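Local structure of tumour necrosis factor receptor (Ectromelia virus, 3ON9) at residues Val11-Tyr16 / Ala63-Phe68; Tyr16-Thr21 / Thr35-Ile40; Thr41-Asp46 / Lys82-Ile87. The protein probably blunts host immune defence by binding tumour necrosis factor and chemokines outside the cell, this piece being its SECRET domain, a chemokine-binding beta-sandwich. All blocks are in the same frame, centred on the assembly; numbering follows the deposited sequence.

Contact 1: Val11-Tyr16 / Ala63-Phe68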
ATOM      1  N   VAL A  11      -2.383  -2.129   3.012  1.00 16.42           N
ATOM      2  CA  VAL A  11      -1.816  -1.633   1.772  1.00 16.22           C
ATOM      3  C   VAL A  11      -0.478  -2.329   1.578  1.00 18.17           C
ATOM      4  O   VAL A  11       0.361  -2.308   2.471  1.00 20.02           O
ATOM      5  CB  VAL A  11      -1.628  -0.095   1.815  1.00 17.49           C
ATOM      6  CG1 VAL A  11      -0.976   0.392   0.526  1.00 17.71           C
ATOM      7  CG2 VAL A  11      -2.968   0.595   2.028  1.00 17.47           C
ATOM      8  N   GLU A  12      -0.299  -2.976   0.427  1.00 15.17           N
ATOM      9  CA  GLU A  12       0.937  -3.679   0.111  1.00 15.47           C
ATOM     10  C   GLU A  12       1.507  -3.139  -1.177  1.00 15.32           C
ATOM     11  O   GLU A  12       0.773  -2.926  -2.141  1.00 16.90           O
ATOM     12  CB  GLU A  12       0.687  -5.173  -0.086  1.00 18.52           C
ATOM     13  CG  GLU A  12       0.083  -5.873   1.103  1.00 22.28           C
ATOM     14  CD  GLU A  12      -0.572  -7.187   0.711  1.00 25.88           C
ATOM     15  OE1 GLU A  12       0.135  -8.087   0.197  1.00 25.31           O
ATOM     16  OE2 GLU A  12      -1.798  -7.312   0.908  1.00 25.14           O
ATOM     17  N   ILE A  13       2.819  -2.941  -1.193  1.00 14.48           N
ATOM     18  CA  ILE A  13       3.513  -2.505  -2.393  1.00 15.80           C
ATOM     19  C   ILE A  13       4.722  -3.407  -2.629  1.00 15.60           C
ATOM     20  O   ILE A  13       5.657  -3.434  -1.822  1.00 16.00           O
ATOM     21  CB  ILE A  13       3.975  -1.017  -2.279  1.00 12.99           C
ATOM     22  CG1 ILE A  13       2.830  -0.098  -1.811  1.00 17.74           C
ATOM     23  CG2 ILE A  13       4.520  -0.527  -3.612  1.00 16.32           C
ATOM     24  CD1 ILE A  13       2.763   0.133  -0.287  1.00 16.50           C
ATOM     25  N   ASN A  14       4.717  -4.152  -3.737  1.00 13.39           N
ATOM     26  CA  ASN A  14       5.833  -5.043  -4.043  1.00 13.78           C
ATOM     27  C   ASN A  14       6.576  -4.511  -5.257  1.00 13.89           C
ATOM     28  O   ASN A  14       5.951  -4.046  -6.199  1.00 15.77           O
ATOM     29  CB  ASN A  14       5.329  -6.476  -4.257  1.00 13.62           C
ATOM     30  CG  ASN A  14       4.639  -7.016  -3.025  1.00 15.24           C
ATOM     31  OD1 ASN A  14       5.009  -6.664  -1.903  1.00 17.38           O
ATOM     32  ND2 ASN A  14       3.616  -7.843  -3.216  1.00 16.14           N
ATOM     33  N   MET A  15       7.903  -4.529  -5.210  1.00 14.59           N
ATOM     34  CA  MET A  15       8.696  -3.769  -6.173  1.00 16.22           C
ATOM     35  C   MET A  15       9.937  -4.521  -6.635  1.00 15.60           C
ATOM     36  O   MET A  15      10.581  -5.204  -5.846  1.00 16.80           O
ATOM     37  CB  MET A  15       9.135  -2.435  -5.548  1.00 15.79           C
ATOM     38  CG  MET A  15       7.970  -1.575  -5.079  1.00 15.77           C
ATOM     39  SD  MET A  15       8.513  -0.014  -4.354  1.00 17.26           S
ATOM     40  CE  MET A  15       9.170  -0.594  -2.786  1.00 20.65           C
ATOM     41  N   TYR A  16      10.275  -4.374  -7.910  1.00 14.85           N
ATOM     42  CA  TYR A  16      11.498  -4.948  -8.447  1.00 16.54           C
ATOM     43  C   TYR A  16      11.969  -4.107  -9.623  1.00 13.89           C
ATOM     44  O   TYR A  16      11.163  -3.709 -10.447  1.00 16.79           O
ATOM     45  CB  TYR A  16      11.243  -6.384  -8.921  1.00 18.09           C
ATOM     46  CG  TYR A  16      12.510  -7.119  -9.275  1.00 18.12           C
ATOM     47  CD1 TYR A  16      13.156  -7.912  -8.338  1.00 19.86           C
ATOM     48  CD2 TYR A  16      13.077  -6.993 -10.532  1.00 22.47           C
ATOM     49  CE1 TYR A  16      14.336  -8.567  -8.647  1.00 22.57           C
ATOM     50  CE2 TYR A  16      14.252  -7.651 -10.850  1.00 22.72           C
ATOM     51  CZ  TYR A  16      14.867  -8.435  -9.905  1.00 23.28           C
ATOM     52  OH  TYR A  16      16.033  -9.087 -10.223  1.00 36.50           O
ATOM     53  N   ALA A  63      11.554  -6.361  -3.230  1.00 17.02           N
ATOM     54  CA  ALA A  63      11.037  -5.756  -2.005  1.00 14.36           C
ATOM     55  C   ALA A  63       9.548  -6.019  -1.808  1.00 15.28           C
ATOM     56  O   ALA A  63       8.772  -5.961  -2.758  1.00 15.22           O
ATOM     57  CB  ALA A  63      11.293  -4.262  -2.012  1.00 17.39           C
ATOM     58  N   THR A  64       9.165  -6.303  -0.566  1.00 15.45           N
ATOM     59  CA  THR A  64       7.766  -6.216  -0.177  1.00 16.56           C
ATOM     60  C   THR A  64       7.661  -5.111   0.865  1.00 15.71           C
ATOM     61  O   THR A  64       8.547  -4.954   1.689  1.00 15.95           O
ATOM     62  CB  THR A  64       7.199  -7.554   0.366  1.00 15.19           C
ATOM     63  OG1 THR A  64       5.789  -7.419   0.608  1.00 17.01           O
ATOM     64  CG2 THR A  64       7.892  -7.970   1.655  1.00 18.58           C
ATOM     65  N   SER A  65       6.587  -4.340   0.811  1.00 14.28           N
ATOM     66  CA  SER A  65       6.422  -3.209   1.712  1.00 15.58           C
ATOM     67  C   SER A  65       4.939  -2.978   1.939  1.00 16.08           C
ATOM     68  O   SER A  65       4.111  -3.521   1.223  1.00 15.53           O
ATOM     69  CB  SER A  65       7.092  -1.954   1.131  1.00 16.94           C
ATOM     70  OG  SER A  65       6.398  -1.456  -0.006  1.00 16.07           O
ATOM     71  N   GLY A  66       4.587  -2.189   2.951  1.00 15.64           N
ATOM     72  CA  GLY A  66       3.177  -1.921   3.143  1.00 14.84           C
ATOM     73  C   GLY A  66       2.881  -1.091   4.366  1.00 13.96           C
ATOM     74  O   GLY A  66       3.784  -0.778   5.146  1.00 15.79           O
ATOM     75  N   PHE A  67       1.608  -0.722   4.502  1.00 16.59           N
ATOM     76  CA  PHE A  67       1.092  -0.020   5.679  1.00 15.59           C
ATOM     77  C   PHE A  67      -0.178  -0.748   6.112  1.00 18.53           C
ATOM     78  O   PHE A  67      -0.899  -1.277   5.274  1.00 16.42           O
ATOM     79  CB  PHE A  67       0.692   1.419   5.347  1.00 17.10           C
ATOM     80  CG  PHE A  67       1.736   2.225   4.618  1.00 16.17           C
ATOM     81  CD1 PHE A  67       2.473   3.191   5.297  1.00 17.07           C
ATOM     82  CD2 PHE A  67       1.931   2.069   3.250  1.00 16.64           C
ATOM     83  CE1 PHE A  67       3.415   3.961   4.640  1.00 19.48           C
ATOM     84  CE2 PHE A  67       2.863   2.830   2.574  1.00 15.70           C
ATOM     85  CZ  PHE A  67       3.615   3.781   3.274  1.00 17.47           C
ATOM     86  N   PHE A  68      -0.481  -0.763   7.407  1.00 15.01           N
ATOM     87  CA  PHE A  68      -1.730  -1.373   7.842  1.00 14.82           C
ATOM     88  C   PHE A  68      -2.298  -0.686   9.068  1.00 16.96           C
ATOM     89  O   PHE A  68      -1.587   0.007   9.796  1.00 15.49           O
ATOM     90  CB  PHE A  68      -1.544  -2.870   8.112  1.00 15.55           C
ATOM     91  CG  PHE A  68      -0.535  -3.161   9.180  1.00 18.64           C
ATOM     92  CD1 PHE A  68      -0.929  -3.326  10.501  1.00 20.75           C
ATOM     93  CD2 PHE A  68       0.806  -3.252   8.867  1.00 20.16           C
ATOM     94  CE1 PHE A  68       0.011  -3.591  11.495  1.00 21.53           C
ATOM     95  CE2 PHE A  68       1.750  -3.519   9.845  1.00 23.24           C
ATOM     96  CZ  PHE A  68       1.349  -3.683  11.167  1.00 19.64           C
TER

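Contact 2: Tyr16-Thr21 / Thr35-Ile40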
ATOM      1  N   TYR A  16      10.275  -4.374  -7.910  1.00 14.85           N
ATOM      2  CA  TYR A  16      11.498  -4.948  -8.447  1.00 16.54           C
ATOM      3  C   TYR A  16      11.969  -4.107  -9.623  1.00 13.89           C
ATOM      4  O   TYR A  16      11.163  -3.709 -10.447  1.00 16.79           O
ATOM      5  CB  TYR A  16      11.243  -6.384  -8.921  1.00 18.09           C
ATOM      6  CG  TYR A  16      12.510  -7.119  -9.275  1.00 18.12           C
ATOM      7  CD1 TYR A  16      13.156  -7.912  -8.338  1.00 19.86           C
ATOM      8  CD2 TYR A  16      13.077  -6.993 -10.532  1.00 22.47           C
ATOM      9  CE1 TYR A  16      14.336  -8.567  -8.647  1.00 22.57           C
ATOM     10  CE2 TYR A  16      14.252  -7.651 -10.850  1.00 22.72           C
ATOM     11  CZ  TYR A  16      14.867  -8.435  -9.905  1.00 23.28           C
ATOM     12  OH  TYR A  16      16.033  -9.087 -10.223  1.00 36.50           O
ATOM     13  N   PRO A  17      13.278  -3.814  -9.697  1.00 16.12           N
ATOM     14  CA  PRO A  17      14.311  -4.145  -8.715  1.00 15.39           C
ATOM     15  C   PRO A  17      14.554  -2.985  -7.751  1.00 17.37           C
ATOM     16  O   PRO A  17      14.408  -1.818  -8.135  1.00 19.61           O
ATOM     17  CB  PRO A  17      15.573  -4.299  -9.573  1.00 17.06           C
ATOM     18  CG  PRO A  17      15.310  -3.435 -10.804  1.00 19.15           C
ATOM     19  CD  PRO A  17      13.835  -3.098 -10.861  1.00 18.61           C
ATOM     20  N   VAL A  18      14.928  -3.303  -6.518  1.00 15.63           N
ATOM     21  CA  VAL A  18      15.389  -2.269  -5.595  1.00 17.13           C
ATOM     22  C   VAL A  18      16.873  -2.460  -5.327  1.00 17.90           C
ATOM     23  O   VAL A  18      17.389  -3.586  -5.378  1.00 18.88           O
ATOM     24  CB  VAL A  18      14.590  -2.218  -4.265  1.00 15.60           C
ATOM     25  CG1 VAL A  18      13.123  -1.894  -4.544  1.00 16.41           C
ATOM     26  CG2 VAL A  18      14.720  -3.515  -3.475  1.00 18.10           C
ATOM     27  N   ASN A  19      17.560  -1.350  -5.074  1.00 16.66           N
ATOM     28  CA  ASN A  19      18.993  -1.356  -4.843  1.00 16.64           C
ATOM     29  C   ASN A  19      19.363  -1.005  -3.410  1.00 20.60           C
ATOM     30  O   ASN A  19      20.534  -1.093  -3.035  1.00 23.25           O
ATOM     31  CB  ASN A  19      19.663  -0.347  -5.765  1.00 22.23           C
ATOM     32  CG  ASN A  19      19.433  -0.657  -7.219  1.00 27.30           C
ATOM     33  OD1 ASN A  19      19.911  -1.672  -7.727  1.00 24.40           O
ATOM     34  ND2 ASN A  19      18.698   0.215  -7.904  1.00 24.94           N
ATOM     35  N   LYS A  20      18.374  -0.586  -2.628  1.00 18.30           N
ATOM     36  CA  LYS A  20      18.606  -0.141  -1.256  1.00 19.14           C
ATOM     37  C   LYS A  20      17.754  -0.935  -0.285  1.00 20.06           C
ATOM     38  O   LYS A  20      16.601  -1.263  -0.584  1.00 19.11           O
ATOM     39  CB  LYS A  20      18.260   1.340  -1.104  1.00 21.20           C
ATOM     40  CG  LYS A  20      18.927   2.273  -2.098  1.00 22.64           C
ATOM     41  CD  LYS A  20      20.430   2.213  -2.005  1.00 25.77           C
ATOM     42  CE  LYS A  20      21.052   3.194  -2.982  1.00 34.52           C
ATOM     43  NZ  LYS A  20      22.535   3.154  -2.917  1.00 34.84           N
ATOM     44  N   THR A  21      18.322  -1.233   0.879  1.00 17.50           N
ATOM     45  CA  THR A  21      17.595  -1.970   1.906  1.00 18.86           C
ATOM     46  C   THR A  21      17.240  -1.077   3.088  1.00 18.88           C
ATOM     47  O   THR A  21      16.268  -1.332   3.796  1.00 19.19           O
ATOM     48  CB  THR A  21      18.375  -3.215   2.383  1.00 21.66           C
ATOM     49  OG1 THR A  21      19.639  -2.824   2.938  1.00 25.09           O
ATOM     50  CG2 THR A  21      18.615  -4.166   1.206  1.00 21.77           C
ATOM     51  N   THR A  35      13.384   5.053   0.811  1.00 15.82           N
ATOM     52  CA  THR A  35      14.812   4.784   0.719  1.00 15.10           C
ATOM     53  C   THR A  35      15.376   5.994  -0.005  1.00 16.92           C
ATOM     54  O   THR A  35      14.649   6.958  -0.251  1.00 18.02           O
ATOM     55  CB  THR A  35      15.103   3.518  -0.100  1.00 17.33           C
ATOM     56  OG1 THR A  35      14.654   3.701  -1.452  1.00 17.76           O
ATOM     57  CG2 THR A  35      14.385   2.333   0.506  1.00 14.55           C
ATOM     58  N   SER A  36      16.654   5.961  -0.349  1.00 17.46           N
ATOM     59  CA  SER A  36      17.239   7.078  -1.072  1.00 19.09           C
ATOM     60  C   SER A  36      16.864   7.033  -2.548  1.00 18.12           C
ATOM     61  O   SER A  36      17.224   7.938  -3.295  1.00 20.10           O
ATOM     62  CB  SER A  36      18.758   7.070  -0.940  1.00 18.84           C
ATOM     63  OG  SER A  36      19.298   5.846  -1.410  1.00 22.34           O
ATOM     64  N   GLU A  37      16.160   5.980  -2.981  1.00 17.04           N
ATOM     65  CA  GLU A  37      15.806   5.853  -4.406  1.00 18.34           C
ATOM     66  C   GLU A  37      14.298   5.788  -4.681  1.00 16.79           C
ATOM     67  O   GLU A  37      13.865   5.995  -5.817  1.00 18.48           O
ATOM     68  CB  GLU A  37      16.503   4.642  -5.041  1.00 17.82           C
ATOM     69  CG  GLU A  37      15.930   3.323  -4.563  1.00 19.01           C
ATOM     70  CD  GLU A  37      16.600   2.107  -5.177  1.00 20.69           C
ATOM     71  OE1 GLU A  37      17.438   2.248  -6.092  1.00 23.33           O
ATOM     72  OE2 GLU A  37      16.280   0.998  -4.718  1.00 19.11           O
ATOM     73  N   LEU A  38      13.505   5.503  -3.650  1.00 17.14           N
ATOM     74  CA  LEU A  38      12.057   5.342  -3.812  1.00 16.77           C
ATOM     75  C   LEU A  38      11.325   5.882  -2.601  1.00 16.47           C
ATOM     76  O   LEU A  38      11.750   5.650  -1.475  1.00 16.84           O
ATOM     77  CB  LEU A  38      11.698   3.852  -3.971  1.00 19.08           C
ATOM     78  CG  LEU A  38      11.866   3.253  -5.367  1.00 22.08           C
ATOM     79  CD1 LEU A  38      12.061   1.737  -5.293  1.00 21.17           C
ATOM     80  CD2 LEU A  38      10.686   3.607  -6.246  1.00 19.58           C
ATOM     81  N   THR A  39      10.216   6.591  -2.821  1.00 17.28           N
ATOM     82  CA  THR A  39       9.378   7.019  -1.703  1.00 16.37           C
ATOM     83  C   THR A  39       7.953   6.562  -1.979  1.00 17.25           C
ATOM     84  O   THR A  39       7.433   6.747  -3.080  1.00 16.44           O
ATOM     85  CB  THR A  39       9.378   8.542  -1.515  1.00 14.89           C
ATOM     86  OG1 THR A  39      10.722   9.001  -1.310  1.00 16.03           O
ATOM     87  CG2 THR A  39       8.523   8.933  -0.291  1.00 16.79           C
ATOM     88  N   ILE A  40       7.343   5.946  -0.976  1.00 15.40           N
ATOM     89  CA  ILE A  40       5.941   5.554  -1.063  1.00 15.23           C
ATOM     90  C   ILE A  40       5.158   6.434  -0.095  1.00 15.65           C
ATOM     91  O   ILE A  40       5.444   6.448   1.106  1.00 16.27           O
ATOM     92  CB  ILE A  40       5.733   4.084  -0.695  1.00 15.48           C
ATOM     93  CG1 ILE A  40       6.636   3.182  -1.546  1.00 17.53           C
ATOM     94  CG2 ILE A  40       4.254   3.707  -0.859  1.00 15.00           C
ATOM     95  CD1 ILE A  40       6.706   1.744  -1.052  1.00 18.99           C
TER

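Contact 3: Thr41-Asp46 / Lys82-Ile87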
ATOM      1  N   THR A  41       4.177   7.159  -0.628  1.00 14.58           N
ATOM      2  CA  THR A  41       3.376   8.110   0.147  1.00 16.68           C
ATOM      3  C   THR A  41       1.906   7.702   0.137  1.00 17.82           C
ATOM      4  O   THR A  41       1.286   7.547  -0.923  1.00 17.15           O
ATOM      5  CB  THR A  41       3.516   9.548  -0.405  1.00 16.79           C
ATOM      6  OG1 THR A  41       4.898   9.926  -0.398  1.00 15.44           O
ATOM      7  CG2 THR A  41       2.704  10.548   0.429  1.00 17.96           C
ATOM      8  N   LEU A  42       1.366   7.510   1.336  1.00 14.17           N
ATOM      9  CA  LEU A  42      -0.009   7.088   1.530  1.00 16.57           C
ATOM     10  C   LEU A  42      -0.848   8.140   2.257  1.00 14.58           C
ATOM     11  O   LEU A  42      -0.491   8.581   3.346  1.00 17.35           O
ATOM     12  CB  LEU A  42      -0.028   5.806   2.363  1.00 17.57           C
ATOM     13  CG  LEU A  42      -1.379   5.402   2.956  1.00 17.41           C
ATOM     14  CD1 LEU A  42      -2.351   4.905   1.891  1.00 17.76           C
ATOM     15  CD2 LEU A  42      -1.153   4.348   4.022  1.00 20.79           C
ATOM     16  N   THR A  43      -1.973   8.520   1.672  1.00 15.47           N
ATOM     17  CA  THR A  43      -2.980   9.278   2.423  1.00 15.37           C
ATOM     18  C   THR A  43      -4.269   8.466   2.584  1.00 16.93           C
ATOM     19  O   THR A  43      -4.498   7.470   1.895  1.00 15.53           O
ATOM     20  CB  THR A  43      -3.278  10.670   1.828  1.00 17.05           C
ATOM     21  OG1 THR A  43      -3.881  10.533   0.541  1.00 16.70           O
ATOM     22  CG2 THR A  43      -1.999  11.500   1.706  1.00 16.05           C
ATOM     23  N   HIS A  44      -5.107   8.900   3.512  1.00 16.36           N
ATOM     24  CA  HIS A  44      -6.232   8.089   3.948  1.00 15.93           C
ATOM     25  C   HIS A  44      -7.330   8.974   4.507  1.00 18.79           C
ATOM     26  O   HIS A  44      -7.912   8.672   5.553  1.00 17.62           O
ATOM     27  CB  HIS A  44      -5.749   7.113   5.012  1.00 17.19           C
ATOM     28  CG  HIS A  44      -4.962   7.771   6.101  1.00 16.93           C
ATOM     29  ND1 HIS A  44      -3.584   7.852   6.094  1.00 23.04           N
ATOM     30  CD2 HIS A  44      -5.375   8.425   7.212  1.00 14.20           C
ATOM     31  CE1 HIS A  44      -3.182   8.515   7.167  1.00 17.07           C
ATOM     32  NE2 HIS A  44      -4.248   8.869   7.864  1.00 24.53           N
ATOM     33  N   GLU A  45      -7.619  10.067   3.805  1.00 17.94           N
ATOM     34  CA  GLU A  45      -8.617  11.030   4.271  0.52 20.41           C
ATOM     35  C   GLU A  45      -9.998  10.396   4.409  1.00 18.60           C
ATOM     36  O   GLU A  45     -10.463   9.700   3.509  1.00 19.28           O
ATOM     37  CB  GLU A  45      -8.688  12.252   3.348  0.52 22.74           C
ATOM     38  CG  GLU A  45      -9.707  13.297   3.814  0.52 22.82           C
ATOM     39  CD  GLU A  45      -9.630  14.600   3.041  0.52 29.42           C
ATOM     40  OE1 GLU A  45      -8.823  14.685   2.100  0.52 32.51           O
ATOM     41  OE2 GLU A  45     -10.375  15.544   3.376  0.52 30.09           O
ATOM     42  N   ASP A  46     -10.642  10.651   5.551  1.00 19.51           N
ATOM     43  CA  ASP A  46     -11.994  10.169   5.848  1.00 18.79           C
ATOM     44  C   ASP A  46     -12.074   8.651   6.055  1.00 18.72           C
ATOM     45  O   ASP A  46     -13.173   8.082   6.106  1.00 18.24           O
ATOM     46  CB  ASP A  46     -13.005  10.640   4.793  1.00 20.76           C
ATOM     47  CG  ASP A  46     -13.226  12.139   4.832  1.00 26.45           C
ATOM     48  OD1 ASP A  46     -13.200  12.711   5.937  1.00 27.45           O
ATOM     49  OD2 ASP A  46     -13.419  12.753   3.766  1.00 26.30           O
ATOM     50  N   LYS A  82     -10.873   7.526   1.449  1.00 17.14           N
ATOM     51  CA  LYS A  82     -10.117   7.763   0.223  1.00 19.36           C
ATOM     52  C   LYS A  82      -8.654   7.385   0.457  1.00 20.44           C
ATOM     53  O   LYS A  82      -7.957   8.036   1.236  1.00 18.50           O
ATOM     54  CB  LYS A  82     -10.246   9.241  -0.197  1.00 17.90           C
ATOM     55  CG  LYS A  82     -11.689   9.676  -0.489  1.00 18.58           C
ATOM     56  CD  LYS A  82     -11.841  11.206  -0.555  1.00 22.91           C
ATOM     57  CE  LYS A  82     -12.093  11.806   0.819  1.00 26.41           C
ATOM     58  NZ  LYS A  82     -13.483  11.539   1.305  1.00 22.82           N
ATOM     59  N   ILE A  83      -8.195   6.321  -0.203  1.00 15.91           N
ATOM     60  CA  ILE A  83      -6.803   5.893  -0.100  1.00 17.48           C
ATOM     61  C   ILE A  83      -6.046   6.361  -1.334  1.00 20.33           C
ATOM     62  O   ILE A  83      -6.387   5.977  -2.454  1.00 19.63           O
ATOM     63  CB  ILE A  83      -6.691   4.363   0.008  1.00 18.79           C
ATOM     64  CG1 ILE A  83      -7.305   3.867   1.322  1.00 17.58           C
ATOM     65  CG2 ILE A  83      -5.241   3.915  -0.108  1.00 17.74           C
ATOM     66  CD1 ILE A  83      -6.506   4.239   2.576  1.00 19.08           C
ATOM     67  N   ASN A  84      -5.043   7.211  -1.144  1.00 18.90           N
ATOM     68  CA  ASN A  84      -4.168   7.612  -2.244  1.00 18.96           C
ATOM     69  C   ASN A  84      -2.769   7.113  -1.975  1.00 17.48           C
ATOM     70  O   ASN A  84      -2.274   7.182  -0.852  1.00 18.29           O
ATOM     71  CB  ASN A  84      -4.128   9.136  -2.427  1.00 17.76           C
ATOM     72  CG  ASN A  84      -5.462   9.714  -2.862  1.00 20.85           C
ATOM     73  OD1 ASN A  84      -6.250   9.053  -3.556  1.00 22.80           O
ATOM     74  ND2 ASN A  84      -5.716  10.963  -2.472  1.00 22.32           N
ATOM     75  N   LEU A  85      -2.115   6.628  -3.016  1.00 16.61           N
ATOM     76  CA  LEU A  85      -0.791   6.063  -2.875  1.00 14.87           C
ATOM     77  C   LEU A  85       0.039   6.516  -4.054  1.00 17.35           C
ATOM     78  O   LEU A  85      -0.404   6.424  -5.190  1.00 17.73           O
ATOM     79  CB  LEU A  85      -0.905   4.539  -2.911  1.00 19.95           C
ATOM     80  CG  LEU A  85       0.295   3.725  -2.472  1.00 18.87           C
ATOM     81  CD1 LEU A  85       0.578   3.957  -0.974  1.00 15.17           C
ATOM     82  CD2 LEU A  85       0.040   2.246  -2.752  1.00 21.17           C
ATOM     83  N   GLU A  86       1.238   7.014  -3.781  1.00 16.58           N
ATOM     84  CA  GLU A  86       2.153   7.420  -4.835  1.00 19.06           C
ATOM     85  C   GLU A  86       3.496   6.754  -4.614  1.00 16.88           C
ATOM     86  O   GLU A  86       4.026   6.757  -3.499  1.00 17.91           O
ATOM     87  CB  GLU A  86       2.326   8.945  -4.829  1.00 22.20           C
ATOM     88  CG  GLU A  86       3.392   9.449  -5.801  1.00 24.40           C
ATOM     89  CD  GLU A  86       3.932  10.826  -5.418  1.00 27.16           C
ATOM     90  OE1 GLU A  86       3.481  11.824  -6.025  1.00 21.79           O
ATOM     91  OE2 GLU A  86       4.789  10.914  -4.503  1.00 25.91           O
ATOM     92  N   ILE A  87       4.029   6.151  -5.676  1.00 14.50           N
ATOM     93  CA  ILE A  87       5.374   5.596  -5.651  1.00 15.85           C
ATOM     94  C   ILE A  87       6.269   6.517  -6.483  1.00 17.65           C
ATOM     95  O   ILE A  87       6.070   6.662  -7.697  1.00 19.21           O
ATOM     96  CB  ILE A  87       5.402   4.147  -6.204  1.00 17.52           C
ATOM     97  CG1 ILE A  87       4.536   3.211  -5.340  1.00 20.28           C
ATOM     98  CG2 ILE A  87       6.845   3.619  -6.271  1.00 17.71           C
ATOM     99  CD1 ILE A  87       3.041   3.237  -5.642  1.00 19.33           C
TER
HETATM  100  O   HOH W   1       5.976   9.322  -2.754  1.00 20.95           O
HETATM  101  O   HOH W   2      -6.660  10.414   1.008  1.00 18.43           O

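Contact 1: Val11-Tyr16 / Ala63-Phe68
Ile13 and Ser65 face each other at the middle of two antiparallel strands, and the carbonyl oxygen of Ile13 is where the pairing departs from a plain ladder. Ser65 OG donates to Ile13 O at 2.8 Å, while the backbone N of Ser65 reaches the same oxygen only weakly, bent to 124° at the hydrogen. The hydroxyl can do this because chi1 of 70° sets OG between Ser65's own N and C, turned back to the neighbouring strand. In the other direction Ile13 N bonds to Ser65 O almost straight (172°), though it approaches from above the carbonyl plane. On either side the backbone groups pair in both directions: Val11 N with Phe67 O at 2.8 Å and Phe67 N with Val11 O, then Met15 N with Ala63 O and Ala63 N with Met15 O, both 3.0 Å. Gly66 CA comes within 2.9 Å of Val11 O, opposite Glu12 in a non-hydrogen-bonded pair. Glu12, Asn14 and Thr64 point to one face. The opposite face is largely apolar, the satisfied Ser65 hydroxyl being the polar group among Val11, Ile13, Met15, Ala63 and Phe67. Ile13 CD1 meets the edge of the Phe67 ring at CE2, 3.9 Å away, and Met15 CE lies 4.3 Å from Ala63 CB. The pair is part of one antiparallel sheet of the SECRET domain's beta-sandwich, its Ile13 and Phe67 side turned to the other sheet.

Contact 2: Tyr16-Thr21 / Thr35-Ile40
Val18 opens the contact, two residues after Tyr16, where a cis peptide bond before Pro17 turns the chain; Pro17 CB lies over one face of the Tyr16 ring. The CG1 branch of Val18 meets Leu38 CD1 at 3.9 Å, the two side chains crossing at about a right angle. Asn19 is gripped next by the carboxylate of Glu37, which takes one donor on each oxygen. The Asn19 backbone N bonds to Glu37 OE2 at 2.7 Å, nearly straight (171°), and the Asn19 side-chain ND2 bonds to Glu37 OE1 at 3.0 Å. Both oxygens use their syn lone pairs, and OE1 lies close to the Asn19 amide plane although amide and carboxylate planes stand 61° apart. Two bonds from one residue should hold the carboxylate against rotation. At Lys20 the backbone N adds a long, weak bond to Glu37 OE2 (3.4 Å), and the bend at chi2 (-60°) carries the aliphatic chain past Ser36, bringing CE within 3.5 Å of Ser36 OG. Closer to the backbone, Lys20 CB packs on Thr35 CB at 4.0 Å. The receiving turn is itself braced: Thr35 OG1 accepts from the backbone N atoms of both Glu37 and Leu38, an ST turn and ST motif, while Thr35 N bonds to Leu38 O. The loop follows strand 8-16 and packs through Val18 on Ala63 of strand 62-69 and on Tyr56 and Val58 of strand 51-59, while Leu38, starting strand 38-45, touches Ile87 and Cys89 of strand 82-89 in the other sheet.

Contact 3: Thr41-Asp46 / Lys82-Ile87
Lys82 reaches Asp46 because its chain bends twice, at chi3 (-87°) and chi4 (-74°), and Leu42 reaches Ile83 with CG anti to its backbone N (chi1 166°). Strands 38-45 and 82-89, which these segments belong to or border, form an antiparallel pair in the mixed sheet of the beta-sandwich. Thr41 and Glu86 exchange two backbone bonds, as do Thr43 and Asn84; of the second pair, Asn84 N reaches Thr43 O from well above the carbonyl plane. Lys82 N donates to Glu45 O. The two faces differ sharply. On the buried one, Leu42 CD1 meets Ile83 CG2 at 3.7 Å where the side chains pass at a slant, and Leu42 CB meets Leu85 CD1 at 3.9 Å. Ile83 CD1 packs against His44 CB at 3.8 Å, while the imidazole swings off from strand 82-89 to meet the ring of Phe51. This face turns to the other sheet, where Leu85 touches Val11 and Ile13, and Ile83 touches Ile127 and Tyr129. The other face carries Thr41, Thr43, Asn84 and Glu86. There Thr43 OG1 sits 3.3 Å from Asn84 CB, and a water spans Thr41 OG1 and Glu86 OE2. A second water bridges the strands, donating to Lys82 O at 2.7 Å, accepting from Glu45 N and hydrogen-bonding to Thr43 OG1. At the start of strand 82-89 the Lys82 ammonium also donates to Gln80 O, probably steadying its charge. Its salt bridge with Asp46 runs from NZ to OD2, 2.7 Å long, on the anti lone pair of that carboxylate oxygen.

How the contacts relate
From the N terminus, strand 8-16 supplies the first half of contact 1 and runs through Tyr16 into the loop of contact 2. Contact 2 closes first, when residues 35-40 return to that loop, and so nests inside the larger loop that contact 1 closes at 63-68. Contact 3 starts at 41-46, within that loop, and finishes at 82-87, beyond it, so contacts 1 and 3 cross; contacts 2 and 3 follow in series along strand 38-45. Contact 1 belongs to one sheet and contact 3 to the other. Between them Phe67 CG packs on Leu42 CD2 at 3.6 Å, while Ile40 touches Met15, Ser65 and Phe67, joining the sandwich's two layers.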